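Local coordinates for mandelate racemase/muconate lactonizing enzyme/Enolase superfamily (Rhodobacter sphaeroides, PDB 2HZG), which belongs to the enolase superfamily, pairing an N-terminal capping domain with a TIM-barrel-like domain, and holds a sodium ion at a cluster of acidic residues, at residues 11-15 against 370-376. Sequence-based numbering, arbitrary orientation.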
ATOM      1  N   PHE A  11      20.337   0.740  -8.063  1.00 15.80           N
ATOM      2  CA  PHE A  11      20.920   2.022  -8.433  1.00 15.36           C
ATOM      3  C   PHE A  11      19.909   3.142  -8.236  1.00 15.63           C
ATOM      4  O   PHE A  11      18.936   3.236  -8.970  1.00 15.16           O
ATOM      5  CB  PHE A  11      21.364   1.977  -9.898  1.00 15.54           C
ATOM      6  CG  PHE A  11      22.462   0.983 -10.162  1.00 14.90           C
ATOM      7  CD1 PHE A  11      23.798   1.402 -10.174  1.00 15.54           C
ATOM      8  CD2 PHE A  11      22.166  -0.366 -10.379  1.00 14.26           C
ATOM      9  CE1 PHE A  11      24.825   0.495 -10.417  1.00 16.88           C
ATOM     10  CE2 PHE A  11      23.190  -1.291 -10.618  1.00 15.38           C
ATOM     11  CZ  PHE A  11      24.526  -0.853 -10.632  1.00 16.77           C
ATOM     12  N   TYR A  12      20.150   3.977  -7.225  1.00 16.09           N
ATOM     13  CA  TYR A  12      19.308   5.143  -6.960  1.00 16.08           C
ATOM     14  C   TYR A  12      19.811   6.242  -7.896  1.00 15.56           C
ATOM     15  O   TYR A  12      20.924   6.724  -7.734  1.00 15.89           O
ATOM     16  CB  TYR A  12      19.452   5.565  -5.486  1.00 15.66           C
ATOM     17  CG  TYR A  12      18.534   6.678  -4.958  1.00 15.61           C
ATOM     18  CD1 TYR A  12      17.778   7.502  -5.811  1.00 16.45           C
ATOM     19  CD2 TYR A  12      18.474   6.932  -3.582  1.00 16.95           C
ATOM     20  CE1 TYR A  12      16.958   8.533  -5.292  1.00 15.72           C
ATOM     21  CE2 TYR A  12      17.666   7.949  -3.053  1.00 15.79           C
ATOM     22  CZ  TYR A  12      16.915   8.746  -3.901  1.00 16.83           C
ATOM     23  OH  TYR A  12      16.120   9.747  -3.352  1.00 15.79           O
ATOM     24  N   LEU A  13      19.014   6.601  -8.901  1.00 15.25           N
ATOM     25  CA  LEU A  13      19.412   7.666  -9.806  1.00 14.93           C
ATOM     26  C   LEU A  13      18.576   8.906  -9.559  1.00 15.51           C
ATOM     27  O   LEU A  13      17.390   8.787  -9.256  1.00 14.55           O
ATOM     28  CB  LEU A  13      19.261   7.228 -11.274  1.00 14.78           C
ATOM     29  CG  LEU A  13      20.033   5.972 -11.704  1.00 15.08           C
ATOM     30  CD1 LEU A  13      19.915   5.828 -13.222  1.00 15.18           C
ATOM     31  CD2 LEU A  13      21.489   6.044 -11.246  1.00 13.41           C
ATOM     32  N   SER A  14      19.175  10.088  -9.730  1.00 15.55           N
ATOM     33  CA  SER A  14      18.405  11.321  -9.591  1.00 16.60           C
ATOM     34  C   SER A  14      18.954  12.435 -10.478  1.00 16.60           C
ATOM     35  O   SER A  14      20.161  12.561 -10.639  1.00 15.79           O
ATOM     36  CB  SER A  14      18.412  11.806  -8.119  1.00 16.79           C
ATOM     37  OG  SER A  14      17.548  12.919  -7.930  1.00 17.31           O
ATOM     38  N   MET A  15      18.049  13.229 -11.037  1.00 17.12           N
ATOM     39  CA  MET A  15      18.366  14.566 -11.558  1.00 18.20           C
ATOM     40  C   MET A  15      19.043  15.370 -10.435  1.00 19.35           C
ATOM     41  O   MET A  15      18.776  15.107  -9.250  1.00 19.10           O
ATOM     42  CB  MET A  15      17.079  15.276 -11.987  1.00 17.63           C
ATOM     43  CG  MET A  15      16.445  14.744 -13.295  1.00 17.25           C
ATOM     44  SD  MET A  15      17.499  14.954 -14.755  1.00 17.05           S
ATOM     45  CE  MET A  15      17.229  16.693 -15.084  1.00 17.28           C
ATOM     46  N   ALA A 370      24.485   6.628 -17.845  1.00 20.84           N
ATOM     47  CA  ALA A 370      23.439   7.179 -16.979  1.00 21.86           C
ATOM     48  C   ALA A 370      23.703   6.826 -15.535  1.00 22.00           C
ATOM     49  O   ALA A 370      23.624   7.686 -14.655  1.00 22.79           O
ATOM     50  CB  ALA A 370      22.029   6.703 -17.407  1.00 21.16           C
ATOM     51  N   LEU A 371      24.043   5.567 -15.284  1.00 22.78           N
ATOM     52  CA  LEU A 371      24.441   5.151 -13.934  1.00 23.89           C
ATOM     53  C   LEU A 371      25.520   6.083 -13.353  1.00 24.55           C
ATOM     54  O   LEU A 371      25.418   6.506 -12.203  1.00 24.75           O
ATOM     55  CB  LEU A 371      24.889   3.685 -13.905  1.00 24.17           C
ATOM     56  CG  LEU A 371      23.923   2.660 -14.520  1.00 24.42           C
ATOM     57  CD1 LEU A 371      24.618   1.311 -14.620  1.00 25.58           C
ATOM     58  CD2 LEU A 371      22.617   2.539 -13.725  1.00 26.20           C
ATOM     59  N   ARG A 372      26.513   6.456 -14.164  1.00 24.37           N
ATOM     60  CA  ARG A 372      27.595   7.319 -13.678  1.00 25.04           C
ATOM     61  C   ARG A 372      27.144   8.768 -13.411  1.00 24.50           C
ATOM     62  O   ARG A 372      27.453   9.353 -12.371  1.00 24.23           O
ATOM     63  CB  ARG A 372      28.790   7.277 -14.635  1.00 24.80           C
ATOM     64  CG  ARG A 372      29.953   8.148 -14.186  1.00 29.56           C
ATOM     65  CD  ARG A 372      31.220   7.900 -15.018  1.00 34.33           C
ATOM     66  NE  ARG A 372      31.731   6.538 -14.853  1.00 38.35           N
ATOM     67  CZ  ARG A 372      32.436   6.104 -13.803  1.00 42.01           C
ATOM     68  NH1 ARG A 372      32.853   4.839 -13.771  1.00 42.73           N
ATOM     69  NH2 ARG A 372      32.729   6.920 -12.782  1.00 41.77           N
ATOM     70  N   ARG A 373      26.407   9.338 -14.357  1.00 23.52           N
ATOM     71  CA  ARG A 373      26.001  10.727 -14.251  1.00 23.29           C
ATOM     72  C   ARG A 373      25.040  11.006 -13.081  1.00 22.09           C
ATOM     73  O   ARG A 373      25.138  12.041 -12.400  1.00 21.81           O
ATOM     74  CB  ARG A 373      25.333  11.132 -15.556  1.00 23.57           C
ATOM     75  CG  ARG A 373      25.010  12.582 -15.650  1.00 26.12           C
ATOM     76  CD  ARG A 373      24.776  12.896 -17.093  1.00 32.67           C
ATOM     77  NE  ARG A 373      24.867  14.324 -17.338  1.00 39.59           N
ATOM     78  CZ  ARG A 373      25.941  14.951 -17.808  1.00 41.95           C
ATOM     79  NH1 ARG A 373      27.052  14.284 -18.105  1.00 41.21           N
ATOM     80  NH2 ARG A 373      25.887  16.260 -17.997  1.00 44.37           N
ATOM     81  N   TYR A 374      24.100  10.089 -12.870  1.00 20.23           N
ATOM     82  CA  TYR A 374      22.973  10.372 -11.985  1.00 19.70           C
ATOM     83  C   TYR A 374      22.969   9.602 -10.663  1.00 19.36           C
ATOM     84  O   TYR A 374      22.023   9.736  -9.884  1.00 18.15           O
ATOM     85  CB  TYR A 374      21.683  10.098 -12.726  1.00 18.26           C
ATOM     86  CG  TYR A 374      21.501  10.924 -13.985  1.00 18.95           C
ATOM     87  CD1 TYR A 374      21.042  12.257 -13.922  1.00 16.70           C
ATOM     88  CD2 TYR A 374      21.723  10.360 -15.241  1.00 17.12           C
ATOM     89  CE1 TYR A 374      20.845  13.002 -15.073  1.00 14.76           C
ATOM     90  CE2 TYR A 374      21.523  11.101 -16.402  1.00 15.97           C
ATOM     91  CZ  TYR A 374      21.086  12.420 -16.309  1.00 16.62           C
ATOM     92  OH  TYR A 374      20.884  13.133 -17.468  1.00 17.64           O
ATOM     93  N   LEU A 375      24.011   8.805 -10.423  1.00 19.24           N
ATOM     94  CA  LEU A 375      24.053   7.935  -9.245  1.00 20.40           C
ATOM     95  C   LEU A 375      23.993   8.743  -7.965  1.00 20.01           C
ATOM     96  O   LEU A 375      24.711   9.721  -7.815  1.00 19.86           O
ATOM     97  CB  LEU A 375      25.315   7.069  -9.231  1.00 20.97           C
ATOM     98  CG  LEU A 375      25.274   5.762  -8.409  1.00 22.64           C
ATOM     99  CD1 LEU A 375      24.014   4.898  -8.624  1.00 22.27           C
ATOM    100  CD2 LEU A 375      26.547   4.926  -8.664  1.00 24.98           C
ATOM    101  N   VAL A 376      23.127   8.312  -7.053  1.00 19.60           N
ATOM    102  CA  VAL A 376      23.017   8.903  -5.729  1.00 19.29           C
ATOM    103  C   VAL A 376      23.784   8.011  -4.759  1.00 19.57           C
ATOM    104  O   VAL A 376      23.488   6.811  -4.644  1.00 19.14           O
ATOM    105  CB  VAL A 376      21.534   9.039  -5.294  1.00 19.04           C
ATOM    106  CG1 VAL A 376      21.424   9.582  -3.887  1.00 18.87           C
ATOM    107  CG2 VAL A 376      20.754   9.938  -6.298  1.00 19.08           C
TER
HETATM  108  O   HOH W   1      22.272   3.866  -5.383  1.00 13.65           O
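Val-376, Tyr-374 and Leu-13 bury the most surface in this contact, built round a single antiparallel beta bridge by which the chain leaving helix 368-374 pairs with strand 5-14, an outermost strand of the three-stranded antiparallel sheet in the N-terminal capping domain. Leu-13 and Leu-375 form its non-hydrogen-bonded pair, flanked by Val-376 N to Tyr-12 O at 2.8 Å and Ser-14 N to Tyr-374 O at 2.9 Å. Next to the bridge, a water accepts from Tyr-12 N and donates, over a longer distance, to Val-376 O. Beta-branched Val-376 suits an extended chain; its CB sits over one face of the Tyr-12 ring, while CG2 presses on Ser-14 CB at 3.5 Å. Leu-13 CD2 meets Leu-375 CD1, and Leu-13 CB meets Tyr-374 CB; from the helix, the Leu-371 CD2 methyl covers one face of the Phe-11 ring. Tyr-374 combines an apolar ring, packed on Leu-337, with a polar end: its OH is hydrogen-bonded to Asp-340 OD2. With chi1 at -59°, the ring lies beside the Met-15 side chain in a Met-aromatic contact, SD oblique to the ring and 3.9 Å from Tyr-374 CE1. Ser-14 O lies in the plane of that ring, at its edge, 3.4 Å from Tyr-374 CD1.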